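Local coordinates for small ribosomal subunit protein bS6 (Aquifex aeolicus, PDB 2J5A), which probably binds 16S ribosomal RNA together with protein bS18, as a structural component of the small ribosomal subunit, at residues Gly50-Ala55 with Ala64-Val69; Val13-Pro18 with Asp91-Leu96; Gly40-Tyr45 with Gln70-Asn75; Glu34-Lys39 with Pro76-Glu81. One frame throughout, in Å; residues are numbered along the deposited sequence.

Contact 1. Residues Gly50-Ala55 with Ala64-Val69; sequences GMRQLA and ARYFLV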
# COMPACT_ATOMS: atom_id res chain seq x y z
N GLY A 50 -1.04 -9.92 -7.56
CA GLY A 50 -1.20 -11.32 -7.24
C GLY A 50 -0.09 -11.92 -6.42
O GLY A 50 0.69 -11.20 -5.77
N MET A 51 -0.03 -13.25 -6.42
CA MET A 51 0.94 -13.99 -5.62
C MET A 51 2.30 -13.91 -6.28
O MET A 51 2.43 -14.12 -7.49
CB MET A 51 0.51 -15.46 -5.47
CG MET A 51 -0.85 -15.67 -4.83
SD MET A 51 -1.05 -14.86 -3.20
CE MET A 51 0.24 -15.63 -2.23
N ARG A 52 3.32 -13.58 -5.49
CA ARG A 52 4.68 -13.48 -5.99
C ARG A 52 5.62 -14.19 -5.06
O ARG A 52 5.45 -14.16 -3.85
CB ARG A 52 5.12 -12.03 -6.10
CG ARG A 52 4.45 -11.28 -7.20
CD ARG A 52 4.83 -9.81 -7.18
NE ARG A 52 6.18 -9.56 -7.67
CZ ARG A 52 6.52 -9.53 -8.96
NH1 ARG A 52 5.61 -9.76 -9.91
NH2 ARG A 52 7.78 -9.28 -9.30
N GLN A 53 6.65 -14.80 -5.64
CA GLN A 53 7.70 -15.41 -4.86
C GLN A 53 8.51 -14.30 -4.23
O GLN A 53 8.79 -13.28 -4.86
CB GLN A 53 8.58 -16.32 -5.75
CG GLN A 53 8.96 -17.64 -5.09
CD GLN A 53 9.78 -18.55 -6.00
OE1 GLN A 53 10.96 -18.29 -6.26
NE2 GLN A 53 9.16 -19.63 -6.48
N LEU A 54 8.84 -14.46 -2.96
CA LEU A 54 9.66 -13.49 -2.27
C LEU A 54 11.12 -13.77 -2.59
O LEU A 54 11.50 -14.92 -2.79
CB LEU A 54 9.41 -13.57 -0.76
CG LEU A 54 8.01 -13.19 -0.29
CD1 LEU A 54 7.76 -13.68 1.13
CD2 LEU A 54 7.81 -11.68 -0.40
N ALA A 55 11.93 -12.72 -2.65
CA ALA A 55 13.36 -12.84 -2.91
C ALA A 55 14.01 -13.62 -1.78
O ALA A 55 14.82 -14.50 -2.03
CB ALA A 55 14.01 -11.45 -3.05
N ALA A 64 3.97 -14.19 -1.31
CA ALA A 64 3.08 -13.20 -0.68
C ALA A 64 2.19 -12.52 -1.71
O ALA A 64 2.51 -12.51 -2.89
CB ALA A 64 3.91 -12.15 0.07
N ARG A 65 1.09 -11.94 -1.26
CA ARG A 65 0.18 -11.21 -2.13
C ARG A 65 0.51 -9.70 -2.16
O ARG A 65 0.42 -9.01 -1.14
CB ARG A 65 -1.27 -11.42 -1.68
CG ARG A 65 -2.28 -10.65 -2.51
CD ARG A 65 -2.21 -11.00 -3.99
NE ARG A 65 -3.46 -10.64 -4.64
CZ ARG A 65 -4.56 -11.39 -4.63
NH1 ARG A 65 -4.58 -12.56 -4.01
NH2 ARG A 65 -5.65 -10.96 -5.25
N TYR A 66 0.85 -9.20 -3.35
CA TYR A 66 1.29 -7.83 -3.54
C TYR A 66 0.20 -6.97 -4.11
O TYR A 66 -0.38 -7.30 -5.14
CB TYR A 66 2.50 -7.76 -4.48
CG TYR A 66 3.84 -8.01 -3.81
CD1 TYR A 66 4.34 -9.29 -3.72
CD2 TYR A 66 4.59 -6.98 -3.31
CE1 TYR A 66 5.57 -9.55 -3.12
CE2 TYR A 66 5.82 -7.22 -2.72
CZ TYR A 66 6.30 -8.52 -2.63
OH TYR A 66 7.51 -8.78 -2.06
N PHE A 67 -0.04 -5.84 -3.44
CA PHE A 67 -0.90 -4.78 -3.93
C PHE A 67 -0.10 -3.46 -4.02
O PHE A 67 0.87 -3.27 -3.29
CB PHE A 67 -2.11 -4.55 -3.01
CG PHE A 67 -3.05 -5.73 -2.90
CD1 PHE A 67 -3.97 -5.99 -3.90
CD2 PHE A 67 -3.04 -6.53 -1.77
CE1 PHE A 67 -4.82 -7.04 -3.80
CE2 PHE A 67 -3.92 -7.59 -1.66
CZ PHE A 67 -4.81 -7.86 -2.69
N LEU A 68 -0.56 -2.56 -4.88
CA LEU A 68 0.05 -1.24 -5.08
C LEU A 68 -1.06 -0.22 -5.18
O LEU A 68 -2.03 -0.44 -5.91
CB LEU A 68 0.88 -1.21 -6.37
CG LEU A 68 1.65 0.07 -6.76
CD1 LEU A 68 2.82 -0.30 -7.64
CD2 LEU A 68 0.76 1.15 -7.43
N VAL A 69 -0.91 0.90 -4.46
CA VAL A 69 -1.86 2.02 -4.53
C VAL A 69 -1.10 3.37 -4.60
O VAL A 69 -0.06 3.56 -3.95
CB VAL A 69 -2.91 1.96 -3.35
CG1 VAL A 69 -2.30 2.34 -2.04
CG2 VAL A 69 -4.15 2.84 -3.65
O HOH W 1 8.54 -10.49 -4.30
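Around Met51 and Arg65, whose CA atoms lie 4.5 Å apart as a non-hydrogen-bonded pair, two antiparallel strands pair with a strong twist, their short segments 120° apart. Arg52 and Ala64 bond in both directions, Arg52 N to Ala64 O and Ala64 N to Arg52 O each at 2.9 Å. On the face carrying Arg52, Ala64 and Tyr66, the aliphatic part of Arg52 crosses the tyrosine ring at about a right angle, with Arg52 CD 3.5 Å from Tyr66 CD1; its guanidinium stands nearly perpendicular to the ring, the two planes 88° apart. Leu54 CD2 reaches Tyr66 OH at 3.4 Å and also touches Ala64 CB. Water 1 joins that hydroxyl to Gln53 O, and the same hydroxyl is hydrogen-bonded to Arg94 NH1. On the other face the Met51 chain, bent at chi2 and chi3, brings its sulfur over Arg65, Met51 SD to Arg65 CB 3.8 Å. Arg65 CD packs against the Gly50 carbonyl, while the guanidinium makes salt bridges to Glu22 and Asp48. This is the turn end of the hairpin of strands 41-53 and 63-73: helix 22-38 lies against Met51 and Arg65 through Met25, and strand 8-16 flanks strand 63-73, Ala15 touching Ala64 and Tyr66.

Contact 2. Residues Val13-Pro18 with Asp91-Leu96; sequences VFAVKP and DVIRWL. With NA (sodium ion), chain B.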
# COMPACT_ATOMS: atom_id res chain seq x y z
N VAL A 13 3.26 0.14 -1.66
CA VAL A 13 3.27 -1.25 -2.08
C VAL A 13 3.40 -2.05 -0.80
O VAL A 13 4.26 -1.75 0.03
CB VAL A 13 4.47 -1.58 -3.01
CG1 VAL A 13 4.47 -3.05 -3.41
CG2 VAL A 13 4.50 -0.70 -4.24
N PHE A 14 2.55 -3.07 -0.63
CA PHE A 14 2.62 -3.94 0.53
C PHE A 14 2.31 -5.39 0.14
O PHE A 14 1.66 -5.65 -0.89
CB PHE A 14 1.71 -3.44 1.65
CG PHE A 14 0.25 -3.42 1.28
CD1 PHE A 14 -0.27 -2.40 0.52
CD2 PHE A 14 -0.60 -4.46 1.69
CE1 PHE A 14 -1.61 -2.39 0.19
CE2 PHE A 14 -1.94 -4.45 1.35
CZ PHE A 14 -2.44 -3.42 0.61
N ALA A 15 2.81 -6.30 0.98
CA ALA A 15 2.74 -7.74 0.75
C ALA A 15 1.98 -8.39 1.89
O ALA A 15 2.32 -8.20 3.05
CB ALA A 15 4.14 -8.34 0.66
N VAL A 16 0.94 -9.14 1.54
CA VAL A 16 0.05 -9.80 2.52
C VAL A 16 0.44 -11.28 2.66
O VAL A 16 0.76 -11.93 1.66
CB VAL A 16 -1.41 -9.70 2.06
CG1 VAL A 16 -2.32 -10.50 2.96
CG2 VAL A 16 -1.82 -8.24 1.98
N LYS A 17 0.41 -11.81 3.89
CA LYS A 17 0.89 -13.18 4.10
C LYS A 17 0.01 -14.16 3.31
O LYS A 17 -1.19 -13.89 3.12
CB LYS A 17 1.06 -13.56 5.59
CG LYS A 17 -0.19 -13.54 6.44
CD LYS A 17 0.04 -14.16 7.85
CE LYS A 17 1.12 -13.43 8.68
NZ LYS A 17 0.73 -13.26 10.15
N PRO A 18 0.62 -15.22 2.77
CA PRO A 18 -0.08 -16.09 1.80
C PRO A 18 -1.12 -17.06 2.37
O PRO A 18 -1.71 -17.79 1.60
CB PRO A 18 1.07 -16.87 1.14
CG PRO A 18 2.13 -16.92 2.16
CD PRO A 18 2.00 -15.66 3.00
N ASP A 91 -0.92 -9.34 9.40
CA ASP A 91 -1.17 -9.94 8.10
C ASP A 91 -0.30 -9.33 6.99
O ASP A 91 -0.12 -9.96 5.96
CB ASP A 91 -2.64 -9.77 7.72
CG ASP A 91 -3.60 -10.42 8.70
OD1 ASP A 91 -3.24 -11.46 9.33
OD2 ASP A 91 -4.74 -9.89 8.81
N VAL A 92 0.23 -8.12 7.19
CA VAL A 92 1.02 -7.43 6.18
C VAL A 92 2.48 -7.61 6.49
O VAL A 92 2.96 -7.11 7.50
CB VAL A 92 0.65 -5.94 6.13
CG1 VAL A 92 1.65 -5.14 5.25
CG2 VAL A 92 -0.80 -5.79 5.66
N ILE A 93 3.20 -8.33 5.66
CA ILE A 93 4.52 -8.79 6.04
C ILE A 93 5.59 -7.96 5.37
O ILE A 93 6.77 -8.16 5.58
CB ILE A 93 4.71 -10.34 5.79
CG1 ILE A 93 4.54 -10.72 4.30
CG2 ILE A 93 3.73 -11.13 6.67
CD1 ILE A 93 4.82 -12.21 3.99
N ARG A 94 5.15 -7.03 4.54
CA ARG A 94 6.05 -6.13 3.86
C ARG A 94 5.29 -4.88 3.40
O ARG A 94 4.16 -4.97 2.92
CB ARG A 94 6.71 -6.84 2.69
CG ARG A 94 7.98 -6.18 2.31
CD ARG A 94 8.60 -6.78 1.11
NE ARG A 94 9.73 -5.98 0.71
CZ ARG A 94 10.30 -6.02 -0.49
NH1 ARG A 94 9.85 -6.83 -1.44
NH2 ARG A 94 11.33 -5.24 -0.75
N TRP A 95 5.90 -3.72 3.58
CA TRP A 95 5.27 -2.44 3.26
C TRP A 95 6.35 -1.47 2.77
O TRP A 95 7.48 -1.50 3.25
CB TRP A 95 4.46 -1.89 4.45
CG TRP A 95 5.24 -1.72 5.70
CD1 TRP A 95 5.75 -0.56 6.18
CD2 TRP A 95 5.64 -2.75 6.61
NE1 TRP A 95 6.44 -0.79 7.34
CE2 TRP A 95 6.39 -2.13 7.63
CE3 TRP A 95 5.43 -4.13 6.68
CZ2 TRP A 95 6.94 -2.83 8.69
CZ3 TRP A 95 5.98 -4.84 7.76
CH2 TRP A 95 6.72 -4.19 8.74
N LEU A 96 6.02 -0.67 1.76
CA LEU A 96 6.97 0.27 1.16
C LEU A 96 6.21 1.53 0.73
O LEU A 96 5.21 1.45 0.03
CB LEU A 96 7.63 -0.32 -0.07
CG LEU A 96 8.22 -1.73 0.02
CD1 LEU A 96 8.39 -2.26 -1.38
CD2 LEU A 96 9.55 -1.75 0.80
NA NA B . 2.81 -5.79 9.40
O HOH W 2 4.13 -7.06 10.47
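Phe14 and Trp95 form a non-hydrogen-bonded pair, CA to CA 4.1 Å, in an almost exactly antiparallel pairing (172°) that a classic beta bulge interrupts: Ile93 and Arg94 both face Ala15. Among the backbone bonds, Val13 and Leu96 bond both ways, and Ala15 N donates to Arg94 O. At the bulge Ala15 O takes a short bond from Ile93 N (2.8 Å) and a weak one from Arg94 N (3.4 Å). Beyond it Lys17 N donates to Asp91 O at 2.8 Å.

Packing involves both faces. Phe14 CB meets Val92 CG1 at 4.0 Å on one, and Ala15 CB meets the Arg94 CB methylene at 3.6 Å on the other. At the bulge, chi1 of 61° sets Ile93 CG1 between the backbone N and the carbonyl carbon, against Ala15 O, and leaves CG2 to touch Lys17 CB at 3.8 Å. An alanine here would lose both branches and would probably leave a gap beside Lys17 and the Ala15 carbonyl.

Of the charged groups, Lys17 NZ bonds to Glu90 O, and Asp91 forms a salt bridge with Lys28. The sodium ion is held by Val92 O at 2.3 Å, water 2 and the carbonyls of Leu86, Lys87 and Asp89, tying the strand's start to the end of helix 78-88. That helix packs on Trp95, helix 22-38 packs on Phe14 and Val16, and strand 63-73 flanks strand 8-16 on its other side.

Contact 3. Residues Gly40-Tyr45 with Gln70-Asn75; sequences GGEILY and QFKTEN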
# COMPACT_ATOMS: atom_id res chain seq x y z
N GLY A 40 -7.32 11.69 4.70
CA GLY A 40 -7.29 12.84 3.80
C GLY A 40 -6.55 12.56 2.50
O GLY A 40 -6.02 13.48 1.87
N GLY A 41 -6.52 11.29 2.08
CA GLY A 41 -5.84 10.92 0.85
C GLY A 41 -6.84 10.56 -0.23
O GLY A 41 -7.86 9.96 0.05
N GLU A 42 -6.53 10.92 -1.47
CA GLU A 42 -7.37 10.54 -2.60
C GLU A 42 -6.67 9.45 -3.39
O GLU A 42 -5.55 9.65 -3.84
CB GLU A 42 -7.65 11.73 -3.51
CG GLU A 42 -8.69 11.44 -4.58
CD GLU A 42 -9.04 12.66 -5.40
OE1 GLU A 42 -9.48 13.68 -4.82
OE2 GLU A 42 -8.90 12.59 -6.64
N ILE A 43 -7.34 8.31 -3.54
CA ILE A 43 -6.79 7.18 -4.28
C ILE A 43 -6.85 7.49 -5.78
O ILE A 43 -7.93 7.71 -6.33
CB ILE A 43 -7.57 5.86 -4.00
CG1 ILE A 43 -7.62 5.55 -2.49
CG2 ILE A 43 -6.96 4.69 -4.79
CD1 ILE A 43 -6.27 5.18 -1.85
N LEU A 44 -5.68 7.50 -6.42
CA LEU A 44 -5.53 7.83 -7.83
C LEU A 44 -5.36 6.61 -8.72
O LEU A 44 -5.63 6.68 -9.92
CB LEU A 44 -4.30 8.72 -8.03
CG LEU A 44 -4.22 10.01 -7.20
CD1 LEU A 44 -2.93 10.70 -7.52
CD2 LEU A 44 -5.41 10.93 -7.48
N TYR A 45 -4.89 5.51 -8.15
CA TYR A 45 -4.50 4.37 -8.95
C TYR A 45 -4.24 3.17 -8.06
O TYR A 45 -3.93 3.32 -6.87
CB TYR A 45 -3.25 4.72 -9.75
CG TYR A 45 -2.79 3.63 -10.68
CD1 TYR A 45 -3.48 3.35 -11.85
CD2 TYR A 45 -1.68 2.87 -10.37
CE1 TYR A 45 -3.06 2.35 -12.70
CE2 TYR A 45 -1.25 1.87 -11.21
CZ TYR A 45 -1.94 1.62 -12.37
OH TYR A 45 -1.48 0.62 -13.20
N GLN A 70 -1.58 4.25 -5.46
CA GLN A 70 -1.09 5.62 -5.52
C GLN A 70 -2.18 6.54 -5.02
O GLN A 70 -3.39 6.25 -5.18
CB GLN A 70 -0.66 6.05 -6.92
CG GLN A 70 0.36 5.13 -7.57
CD GLN A 70 0.68 5.57 -8.98
OE1 GLN A 70 -0.17 6.13 -9.67
NE2 GLN A 70 1.92 5.33 -9.42
N PHE A 71 -1.76 7.60 -4.36
CA PHE A 71 -2.68 8.52 -3.76
C PHE A 71 -2.05 9.90 -3.61
O PHE A 71 -0.82 10.05 -3.72
CB PHE A 71 -3.19 7.98 -2.41
CG PHE A 71 -2.14 7.88 -1.33
CD1 PHE A 71 -1.33 6.76 -1.23
CD2 PHE A 71 -1.99 8.89 -0.39
CE1 PHE A 71 -0.36 6.66 -0.23
CE2 PHE A 71 -1.01 8.82 0.61
CZ PHE A 71 -0.20 7.68 0.69
N LYS A 72 -2.90 10.91 -3.44
CA LYS A 72 -2.46 12.28 -3.19
C LYS A 72 -3.04 12.77 -1.88
O LYS A 72 -4.11 12.33 -1.47
CB LYS A 72 -2.79 13.20 -4.37
CG LYS A 72 -4.27 13.40 -4.70
CD LYS A 72 -4.41 14.44 -5.85
CE LYS A 72 -5.80 14.50 -6.47
NZ LYS A 72 -5.75 15.17 -7.83
N THR A 73 -2.32 13.64 -1.19
CA THR A 73 -2.80 14.16 0.09
C THR A 73 -2.07 15.44 0.49
O THR A 73 -0.91 15.63 0.14
CB THR A 73 -2.61 13.15 1.25
OG1 THR A 73 -3.29 13.61 2.42
CG2 THR A 73 -1.14 12.98 1.58
N GLU A 74 -2.76 16.28 1.25
CA GLU A 74 -2.13 17.44 1.90
C GLU A 74 -1.67 17.11 3.33
O GLU A 74 -0.99 17.91 3.98
CB GLU A 74 -3.07 18.66 1.84
CG GLU A 74 -3.61 18.90 0.40
CD GLU A 74 -3.75 20.37 -0.00
OE1 GLU A 74 -2.74 21.11 -0.05
OE2 GLU A 74 -4.89 20.77 -0.34
N ASN A 75 -2.00 15.89 3.79
CA ASN A 75 -1.63 15.41 5.11
C ASN A 75 -0.20 14.89 5.15
O ASN A 75 0.08 13.77 4.68
CB ASN A 75 -2.59 14.30 5.52
CG ASN A 75 -2.51 13.96 6.98
OD1 ASN A 75 -1.51 14.26 7.66
ND2 ASN A 75 -3.56 13.32 7.50
O HOH W 3 -5.09 16.24 2.71
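The Tyr45 ring and the Gln70 amide cross with their planes 54° apart at the open end of the antiparallel hairpin of strands 41-53 and 63-73; Gln70 OE1 approaches the ring obliquely and lies 3.4 Å from Tyr45 CB. Outside the pair, Glu11 and the backbone N of Lys106 hold the amide, and the Tyr45 hydroxyl is hydrogen-bonded to Glu47. The Phe71 ring turns from the hairpin partner to meet Tyr10, Phe71 CB staying beside Glu42 O at 3.2 Å. A classic beta bulge sets Leu44 and Tyr45 both facing Gln70, whose O accepts from Leu44 N at 2.9 Å and only weakly from Tyr45 N. Lys72, extended beyond CG, runs beside Glu42, pointing the same way, but Glu42 OE2 and Lys72 NZ, 4.2 Å apart, fall short of a salt bridge. The Leu44 side chain crosses Lys72 at about a right angle, CD2 3.7 Å from Lys72 CE. Just after the strand, Thr73 makes an ST turn, its OG1 accepting from Asn75 N at 3.0 Å, and the same OG1 donates to Gly40 O. A valine in its place would lose the hydroxyl and would probably leave Gly40 O without this donor and Asn75 N without this acceptor. Thr73 OG1 meets Gly40 O at 2.8 Å from above the carbonyl plane.

Contact 4. Residues Glu34-Lys39 with Pro76-Glu81; sequences EFIKQK and PQLPNE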
# COMPACT_ATOMS: atom_id res chain seq x y z
N GLU A 34 -9.31 2.41 2.45
CA GLU A 34 -10.28 3.18 3.21
C GLU A 34 -9.55 3.91 4.33
O GLU A 34 -9.91 5.02 4.68
CB GLU A 34 -11.39 2.26 3.76
CG GLU A 34 -12.81 2.84 3.76
CD GLU A 34 -13.16 3.53 2.46
OE1 GLU A 34 -12.94 2.92 1.38
OE2 GLU A 34 -13.63 4.70 2.53
N PHE A 35 -8.52 3.28 4.89
CA PHE A 35 -7.63 3.93 5.84
C PHE A 35 -6.99 5.18 5.22
O PHE A 35 -7.01 6.26 5.79
CB PHE A 35 -6.56 2.95 6.30
CG PHE A 35 -5.54 3.54 7.22
CD1 PHE A 35 -5.64 3.38 8.59
CD2 PHE A 35 -4.45 4.26 6.71
CE1 PHE A 35 -4.68 3.93 9.43
CE2 PHE A 35 -3.49 4.80 7.55
CZ PHE A 35 -3.59 4.63 8.90
N ILE A 36 -6.43 5.02 4.03
CA ILE A 36 -5.84 6.15 3.33
C ILE A 36 -6.89 7.24 3.11
O ILE A 36 -6.61 8.42 3.37
CB ILE A 36 -5.21 5.74 1.99
CG1 ILE A 36 -4.05 4.76 2.22
CG2 ILE A 36 -4.73 6.99 1.23
CD1 ILE A 36 -3.59 4.07 0.97
N LYS A 37 -8.08 6.84 2.65
CA LYS A 37 -9.19 7.77 2.38
C LYS A 37 -9.61 8.52 3.65
O LYS A 37 -9.90 9.71 3.62
CB LYS A 37 -10.41 7.03 1.79
CG LYS A 37 -10.35 6.85 0.27
CD LYS A 37 -11.20 5.67 -0.26
CE LYS A 37 -12.67 6.06 -0.48
NZ LYS A 37 -13.48 4.99 -1.18
N GLN A 38 -9.62 7.80 4.77
CA GLN A 38 -9.89 8.40 6.07
C GLN A 38 -8.95 9.58 6.30
O GLN A 38 -9.40 10.69 6.59
CB GLN A 38 -9.69 7.33 7.17
CG GLN A 38 -10.27 7.66 8.55
CD GLN A 38 -10.44 6.40 9.43
OE1 GLN A 38 -9.46 5.75 9.81
NE2 GLN A 38 -11.69 6.08 9.77
N LYS A 39 -7.66 9.36 6.12
CA LYS A 39 -6.66 10.31 6.60
C LYS A 39 -6.45 11.53 5.69
O LYS A 39 -5.53 12.31 5.91
CB LYS A 39 -5.33 9.58 6.86
CG LYS A 39 -5.43 8.40 7.79
CD LYS A 39 -5.23 8.79 9.24
CE LYS A 39 -5.41 7.59 10.15
NZ LYS A 39 -4.63 7.74 11.44
N PRO A 76 0.72 15.66 5.74
CA PRO A 76 2.13 15.32 5.60
C PRO A 76 2.49 14.09 6.42
O PRO A 76 3.52 13.48 6.18
CB PRO A 76 2.84 16.57 6.17
CG PRO A 76 1.92 17.05 7.22
CD PRO A 76 0.53 16.82 6.64
N GLN A 77 1.65 13.75 7.39
CA GLN A 77 1.87 12.57 8.23
C GLN A 77 1.28 11.25 7.68
O GLN A 77 1.49 10.19 8.29
CB GLN A 77 1.35 12.83 9.65
CG GLN A 77 2.38 13.52 10.56
CD GLN A 77 3.55 12.60 10.93
OE1 GLN A 77 3.34 11.45 11.36
NE2 GLN A 77 4.77 13.09 10.78
N LEU A 78 0.58 11.28 6.55
CA LEU A 78 -0.12 10.08 6.05
C LEU A 78 0.86 8.93 5.78
O LEU A 78 0.58 7.80 6.18
CB LEU A 78 -0.96 10.39 4.80
CG LEU A 78 -2.33 9.70 4.80
CD1 LEU A 78 -3.23 10.21 3.68
CD2 LEU A 78 -2.17 8.16 4.73
N PRO A 79 2.00 9.21 5.13
CA PRO A 79 3.00 8.14 4.93
C PRO A 79 3.54 7.53 6.22
O PRO A 79 3.81 6.33 6.27
CB PRO A 79 4.14 8.83 4.16
CG PRO A 79 3.62 10.15 3.72
CD PRO A 79 2.42 10.49 4.54
N ASN A 80 3.73 8.35 7.24
CA ASN A 80 4.13 7.87 8.57
C ASN A 80 3.04 6.97 9.16
O ASN A 80 3.30 5.90 9.67
CB ASN A 80 4.34 9.05 9.51
CG ASN A 80 5.53 8.87 10.39
OD1 ASN A 80 6.67 8.72 9.91
ND2 ASN A 80 5.29 8.88 11.72
N GLU A 81 1.82 7.46 9.07
CA GLU A 81 0.66 6.78 9.59
C GLU A 81 0.48 5.41 8.96
O GLU A 81 0.26 4.42 9.65
CB GLU A 81 -0.56 7.63 9.27
CG GLU A 81 -1.62 7.57 10.30
CD GLU A 81 -1.23 8.31 11.56
OE1 GLU A 81 -0.69 9.43 11.45
OE2 GLU A 81 -1.49 7.79 12.65
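Leu78 and Lys39 have the nearest CA atoms across the two segments, 6.6 Å apart, where the end of helix 22-38 meets the start of helix 78-88. No hydrogen bond crosses between the two segments; apolar packing and one salt bridge carry the contact.

The packing centres on Leu78, whose branched end reaches across to the last turn of the other helix. Its CG rests on Lys39 CB at 3.6 Å. Its CD1 lies 3.8 Å from Ile36 O and touches Ile36 CG2 at 4.3 Å, so the leucine meets both the side-chain and the backbone surface of that turn. Phe35 adds a second apolar point: with CG anti to the backbone N (chi1 176°), the ring extends toward helix 78-88 and its CZ meets Glu81 CG at 3.8 Å. The ring and the Glu81 carboxylate have planes 32° apart, while the side chains themselves cross at about a right angle. Lys39 CG lies above one face of the ring, toward its rim.

The polar part is a long salt bridge, without a hydrogen bond, from Lys39 NZ to Glu81 OE2 at 3.4 Å. The Lys39 chain bends at chi2 (-90°) and crosses Glu81 nearly at a right angle, which puts NZ nearer to Glu81 CG than to the carboxylate oxygen.

Both helices pack against the same sheet: Ile36 sits on Val69 and Phe71 of strand 63-73 and on Ile43 of strand 41-53, and Leu78 sits on Phe71 and Thr73. Farther along helix 78-88, Leu82 fits against Phe35 and Ile36.

From the N terminus, strand 8-16 enters first, and contact 2 pairs its end with strand 92-100, closing a loop that holds the other three contacts. Within it, contact 4 joins the end of helix 22-38 to the start of helix 78-88 and encloses contact 3, which in turn encloses contact 1; none of the loops cross. Contacts 1 and 3 lie at the two ends of one hairpin, their centres about 22 Å apart. Contact 1 meets contact 2 where strands 63-73 and 8-16 adjoin, through Arg65 O and Val16 N. Contact 3 joins contact 4 through Asn75 ND2 and Lys39 O. Together they tie up a ferredoxin-like fold, two helices packed on one face of a four-stranded antiparallel sheet.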